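Local coordinates for protein 3-hydroxyadipyl-CoA dehydrogenase (Escherichia coli, PDB 3MOG) that catalyses the NAD-dependent oxidation of (3S)-3-hydroxyadipyl-CoA to 3-oxoadipyl-CoA in the phenylacetate degradation pathway, working as a homotrimer, at residues Ala401-Ala404 against Leu405-Val409; His450-Glu454 against Glu455-Pro459. All blocks are in the same frame, centred on the assembly; numbering follows the deposited sequence. Where two conformers were deposited one is given.

Two helix ends of the second 3-hydroxyacyl-CoA dehydrogenase C-terminal domain show two ways of ending a helix. Interaction 1 closes helix 390-406 with a Schellman motif and an acid-lysine pair one turn apart; interaction 2 follows the chain as it leaves helix 438-452 at a glycine of positive phi and makes a short 3-10 turn. Their centres lie 19 Å apart, yet Asp403 OD1 of interaction 1 and Arg458 NH2 of interaction 2 come within 3.8 Å, a long, weak ion pair that stays doubtful because the arginine was modelled in two conformers. Helix 461-473, which follows 455-459, packs against Leu402 and Leu405, and both contacts reach the second subunit of the trimer.

Interaction 1: residues Ala401-Ala404 against Leu405-Val409; sequences ALDA and LQKGV
Asp403 and Lys407, one helical turn apart, form a salt bridge of 3.5 Å between OD1 and NZ, their side chains crossing obliquely. A water closes the pair from the other oxygen, donating to Asp403 OD2 and accepting from Lys407 NZ at 2.7 Å. The lysine folds back: CG stands beside its own backbone N (chi1 -54°), which lays it 3.1 Å from Asp403 O, and bends at chi2 and chi4 then swing NZ toward the carboxylate. With an alanine at Lys407, Asp403 OD1 would probably lose its ammonium partner and the water the N-H donor it accepts from. Arg193 and Arg258 also grip OD2, so the buried acid is likely to stay charged.

Behind them the helix ends in a Schellman motif. Val409 N binds Ala404 O at 3.0 Å, nearly along the C=O axis, and Gly408 N binds Leu405 O, with Gly408 at positive phi. Val409 CG2 lies 4.1 Å from Ala404 CB. Around it, Leu402 and Leu405 pack on helix 461-473, Ala401 on helices 412-422 and 429-436, Ala404 and Val409 on Arg193 of helix 191-194, and the Val409 backbone is hydrogen-bonded to His184 at the end of strand 179-184.

Interaction 2: residues His450-Glu454 against Glu455-Pro459; sequences HHYGE and ERYRP
Tyr452 meets Tyr457 through CD2, which lies 4.1 Å from Tyr457 CE2. The ring centroids are 5.5 Å apart and the planes 34° from each other. The two side chains cross at an angle, yet both hydroxyls are hydrogen-bonded to the guanidinium of Arg392, and Tyr457 OH also to Glu201. His451 CD2 sits over the centre of one face of the Tyr452 ring, 3.7 Å above its plane, and Arg204 makes a cation-pi contact with this tyrosine. His451 O is hydrogen-bonded to Arg464 of the third subunit, and Glu455 OE2 to the backbone N of Glu455 of the second.

At Gly453 the chain leaves helix 438-452 with positive phi, and Glu454 then turns to extended backbone angles before a short 3-10 segment at 455-456. This is a helix end and tight turn in a largely helical domain of the 6PGD_C clan. The turn is closed by Tyr457 N, which binds Glu454 O at 3.2 Å from above the carbonyl plane, 57° out of it.

The side chain of Glu454 runs alongside those of Arg456 and Tyr457. With CG beside the backbone N (chi1 -73°), OE1 reaches 3.6 Å from Arg456 CD and 3.7 Å from Tyr457 CE2. Its charge is met by Arg204 in a salt bridge at OE1, while the Arg456 guanidinium goes on to Glu201. Arg456 CG covers one face of the Tyr457 ring toward its rim, 4.0 Å above the plane.

Interaction 1: residues Ala401-Ala404 against Leu405-Val409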
loop_
_atom_site.group_PDB
_atom_site.type_symbol
_atom_site.label_atom_id
_atom_site.label_comp_id
_atom_site.label_asym_id
_atom_site.label_seq_id
_atom_site.Cartn_x
_atom_site.Cartn_y
_atom_site.Cartn_z
ATOM N N ALA C 401 18.744 3.012 7.550
ATOM C CA ALA C 401 19.546 2.649 8.735
ATOM C C ALA C 401 19.026 3.311 10.017
ATOM O O ALA C 401 18.962 2.686 11.079
ATOM C CB ALA C 401 20.998 3.022 8.525
ATOM N N LEU C 402 18.638 4.574 9.897
ATOM C CA LEU C 402 18.081 5.320 10.991
ATOM C C LEU C 402 16.733 4.753 11.428
ATOM O O LEU C 402 16.436 4.700 12.622
ATOM C CB LEU C 402 17.911 6.783 10.586
ATOM C CG LEU C 402 19.135 7.696 10.585
ATOM C CD1 LEU C 402 18.762 8.950 9.850
ATOM C CD2 LEU C 402 19.635 8.023 11.989
ATOM N N ASP C 403 15.913 4.332 10.469
ATOM C CA ASP C 403 14.619 3.744 10.815
ATOM C C ASP C 403 14.799 2.413 11.548
ATOM O O ASP C 403 14.067 2.110 12.495
ATOM C CB ASP C 403 13.751 3.551 9.580
ATOM C CG ASP C 403 12.414 2.911 9.911
ATOM O OD1 ASP C 403 11.559 3.604 10.495
ATOM O OD2 ASP C 403 12.228 1.711 9.610
ATOM N N ALA C 404 15.785 1.638 11.121
ATOM C CA ALA C 404 16.077 0.375 11.772
ATOM C C ALA C 404 16.538 0.611 13.211
ATOM O O ALA C 404 16.137 -0.130 14.115
ATOM C CB ALA C 404 17.125 -0.412 10.980
ATOM N N LEU C 405 17.354 1.652 13.418
ATOM C CA LEU C 405 17.862 2.005 14.761
ATOM C C LEU C 405 16.731 2.459 15.657
ATOM O O LEU C 405 16.636 2.037 16.801
ATOM C CB LEU C 405 18.948 3.079 14.684
ATOM C CG LEU C 405 19.518 3.656 15.990
ATOM C CD1 LEU C 405 20.116 2.562 16.881
ATOM C CD2 LEU C 405 20.569 4.732 15.675
ATOM N N GLN C 406 15.847 3.283 15.105
ATOM C CA GLN C 406 14.694 3.789 15.833
ATOM C C GLN C 406 13.717 2.688 16.258
ATOM O O GLN C 406 13.134 2.744 17.346
ATOM C CB GLN C 406 13.969 4.839 14.997
ATOM C CG GLN C 406 13.027 5.686 15.822
ATOM C CD GLN C 406 12.528 6.902 15.084
ATOM O OE1 GLN C 406 12.422 6.904 13.853
ATOM N NE2 GLN C 406 12.224 7.957 15.836
ATOM N N LYS C 407 13.536 1.693 15.396
ATOM C CA LYS C 407 12.633 0.586 15.701
ATOM C C LYS C 407 13.298 -0.525 16.521
ATOM O O LYS C 407 12.713 -1.583 16.728
ATOM C CB LYS C 407 12.013 0.008 14.420
ATOM C CG LYS C 407 11.308 1.001 13.528
ATOM C CD LYS C 407 10.183 1.698 14.221
ATOM C CE LYS C 407 9.413 2.559 13.240
ATOM N NZ LYS C 407 8.960 1.761 12.060
ATOM N N GLY C 408 14.525 -0.285 16.962
ATOM C CA GLY C 408 15.225 -1.202 17.855
ATOM C C GLY C 408 15.670 -2.497 17.211
ATOM O O GLY C 408 15.834 -3.495 17.902
ATOM N N VAL C 409 15.862 -2.484 15.889
ATOM C CA VAL C 409 16.363 -3.660 15.162
ATOM C C VAL C 409 17.750 -4.084 15.653
ATOM O O VAL C 409 17.995 -5.271 15.819
ATOM C CB VAL C 409 16.382 -3.438 13.631
ATOM C CG1 VAL C 409 16.914 -4.670 12.897
ATOM C CG2 VAL C 409 14.984 -3.120 13.132
HETATM O O HOH W 1 9.655 0.351 9.848
#

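Interaction 2: residues His450-Glu454 against Glu455-Pro459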
loop_
_atom_site.group_PDB
_atom_site.type_symbol
_atom_site.label_atom_id
_atom_site.label_comp_id
_atom_site.label_asym_id
_atom_site.label_seq_id
_atom_site.Cartn_x
_atom_site.Cartn_y
_atom_site.Cartn_z
ATOM N N HIS C 450 8.866 16.375 -1.331
ATOM C CA HIS C 450 8.045 17.399 -1.961
ATOM C C HIS C 450 7.919 17.200 -3.484
ATOM O O HIS C 450 6.810 17.199 -4.008
ATOM C CB HIS C 450 8.545 18.806 -1.638
ATOM C CG HIS C 450 7.746 19.877 -2.307
ATOM N ND1 HIS C 450 6.506 20.273 -1.847
ATOM C CD2 HIS C 450 7.983 20.599 -3.430
ATOM C CE1 HIS C 450 6.020 21.204 -2.649
ATOM N NE2 HIS C 450 6.896 21.419 -3.615
ATOM N N HIS C 451 9.039 17.008 -4.178
ATOM C CA HIS C 451 9.010 16.862 -5.625
ATOM C C HIS C 451 8.131 15.695 -6.088
ATOM O O HIS C 451 7.286 15.860 -6.969
ATOM C CB HIS C 451 10.412 16.681 -6.201
ATOM C CG HIS C 451 10.430 16.682 -7.696
ATOM N ND1 HIS C 451 10.607 17.834 -8.431
ATOM C CD2 HIS C 451 10.258 15.682 -8.594
ATOM C CE1 HIS C 451 10.545 17.544 -9.719
ATOM N NE2 HIS C 451 10.337 16.242 -9.844
ATOM N N TYR C 452 8.348 14.526 -5.486
ATOM C CA TYR C 452 7.635 13.314 -5.869
ATOM C C TYR C 452 6.298 13.097 -5.159
ATOM O O TYR C 452 5.468 12.360 -5.668
ATOM C CB TYR C 452 8.529 12.094 -5.678
ATOM C CG TYR C 452 9.680 12.089 -6.630
ATOM C CD1 TYR C 452 9.482 11.800 -7.982
ATOM C CD2 TYR C 452 10.970 12.404 -6.190
ATOM C CE1 TYR C 452 10.527 11.825 -8.869
ATOM C CE2 TYR C 452 12.031 12.422 -7.064
ATOM C CZ TYR C 452 11.807 12.137 -8.404
ATOM O OH TYR C 452 12.867 12.132 -9.271
ATOM N N GLY C 453 6.107 13.721 -3.995
ATOM C CA GLY C 453 4.883 13.544 -3.183
ATOM C C GLY C 453 4.708 12.104 -2.735
ATOM O O GLY C 453 3.589 11.613 -2.593
ATOM N N GLU C 454 5.830 11.423 -2.542
ATOM C CA GLU C 454 5.832 10.018 -2.187
ATOM C C GLU C 454 6.260 9.850 -0.745
ATOM O O GLU C 454 7.233 10.450 -0.301
ATOM C CB GLU C 454 6.792 9.238 -3.079
ATOM C CG GLU C 454 6.292 9.047 -4.511
ATOM C CD GLU C 454 7.342 8.419 -5.400
ATOM O OE1 GLU C 454 7.977 7.424 -4.987
ATOM O OE2 GLU C 454 7.532 8.922 -6.518
ATOM N N GLU C 455 5.503 9.028 -0.036
ATOM C CA GLU C 455 5.824 8.558 1.303
ATOM C C GLU C 455 7.187 7.861 1.325
ATOM O O GLU C 455 7.861 7.860 2.320
ATOM C CB GLU C 455 4.708 7.610 1.755
ATOM C CG GLU C 455 4.979 6.827 2.988
ATOM C CD GLU C 455 3.742 6.530 3.798
ATOM O OE1 GLU C 455 3.897 5.898 4.865
ATOM O OE2 GLU C 455 2.633 6.931 3.393
ATOM N N ARG C 456 7.602 7.305 0.195
ATOM C CA ARG C 456 8.905 6.692 0.035
ATOM C C ARG C 456 10.086 7.609 0.448
ATOM O O ARG C 456 11.070 7.146 1.016
ATOM C CB ARG C 456 9.032 6.279 -1.438
ATOM C CG ARG C 456 10.352 5.678 -1.812
ATOM C CD ARG C 456 10.430 5.378 -3.288
ATOM N NE ARG C 456 11.803 5.050 -3.643
ATOM C CZ ARG C 456 12.359 3.857 -3.485
ATOM N NH1 ARG C 456 11.655 2.849 -2.989
ATOM N NH2 ARG C 456 13.626 3.673 -3.827
ATOM N N TYR C 457 9.978 8.904 0.164
ATOM C CA TYR C 457 11.063 9.829 0.448
ATOM C C TYR C 457 10.920 10.564 1.792
ATOM O O TYR C 457 11.668 11.499 2.051
ATOM C CB TYR C 457 11.322 10.778 -0.750
ATOM C CG TYR C 457 11.768 9.993 -1.941
ATOM C CD1 TYR C 457 13.055 9.471 -2.004
ATOM C CD2 TYR C 457 10.883 9.700 -2.980
ATOM C CE1 TYR C 457 13.455 8.694 -3.073
ATOM C CE2 TYR C 457 11.278 8.937 -4.057
ATOM C CZ TYR C 457 12.557 8.427 -4.099
ATOM O OH TYR C 457 12.942 7.654 -5.169
ATOM N N ARG C 458 9.982 10.118 2.640
ATOM C CA ARG C 458 9.842 10.684 3.981
ATOM C C ARG C 458 11.139 10.554 4.792
ATOM O O ARG C 458 11.740 9.475 4.852
ATOM C CB ARG C 458 8.638 10.086 4.737
ATOM C CG ARG C 458 8.760 8.609 5.199
ATOM C CD ARG C 458 9.277 8.477 6.625
ATOM N NE ARG C 458 9.520 7.087 7.003
ATOM C CZ ARG C 458 10.640 6.431 6.726
ATOM N NH1 ARG C 458 11.603 7.043 6.061
ATOM N NH2 ARG C 458 10.788 5.165 7.097
ATOM N N PRO C 459 11.601 11.670 5.383
ATOM C CA PRO C 459 12.649 11.607 6.401
ATOM C C PRO C 459 12.083 10.868 7.608
ATOM O O PRO C 459 10.928 11.136 8.011
ATOM C CB PRO C 459 12.827 13.064 6.797
ATOM C CG PRO C 459 12.292 13.853 5.653
ATOM C CD PRO C 459 11.179 13.056 5.109
#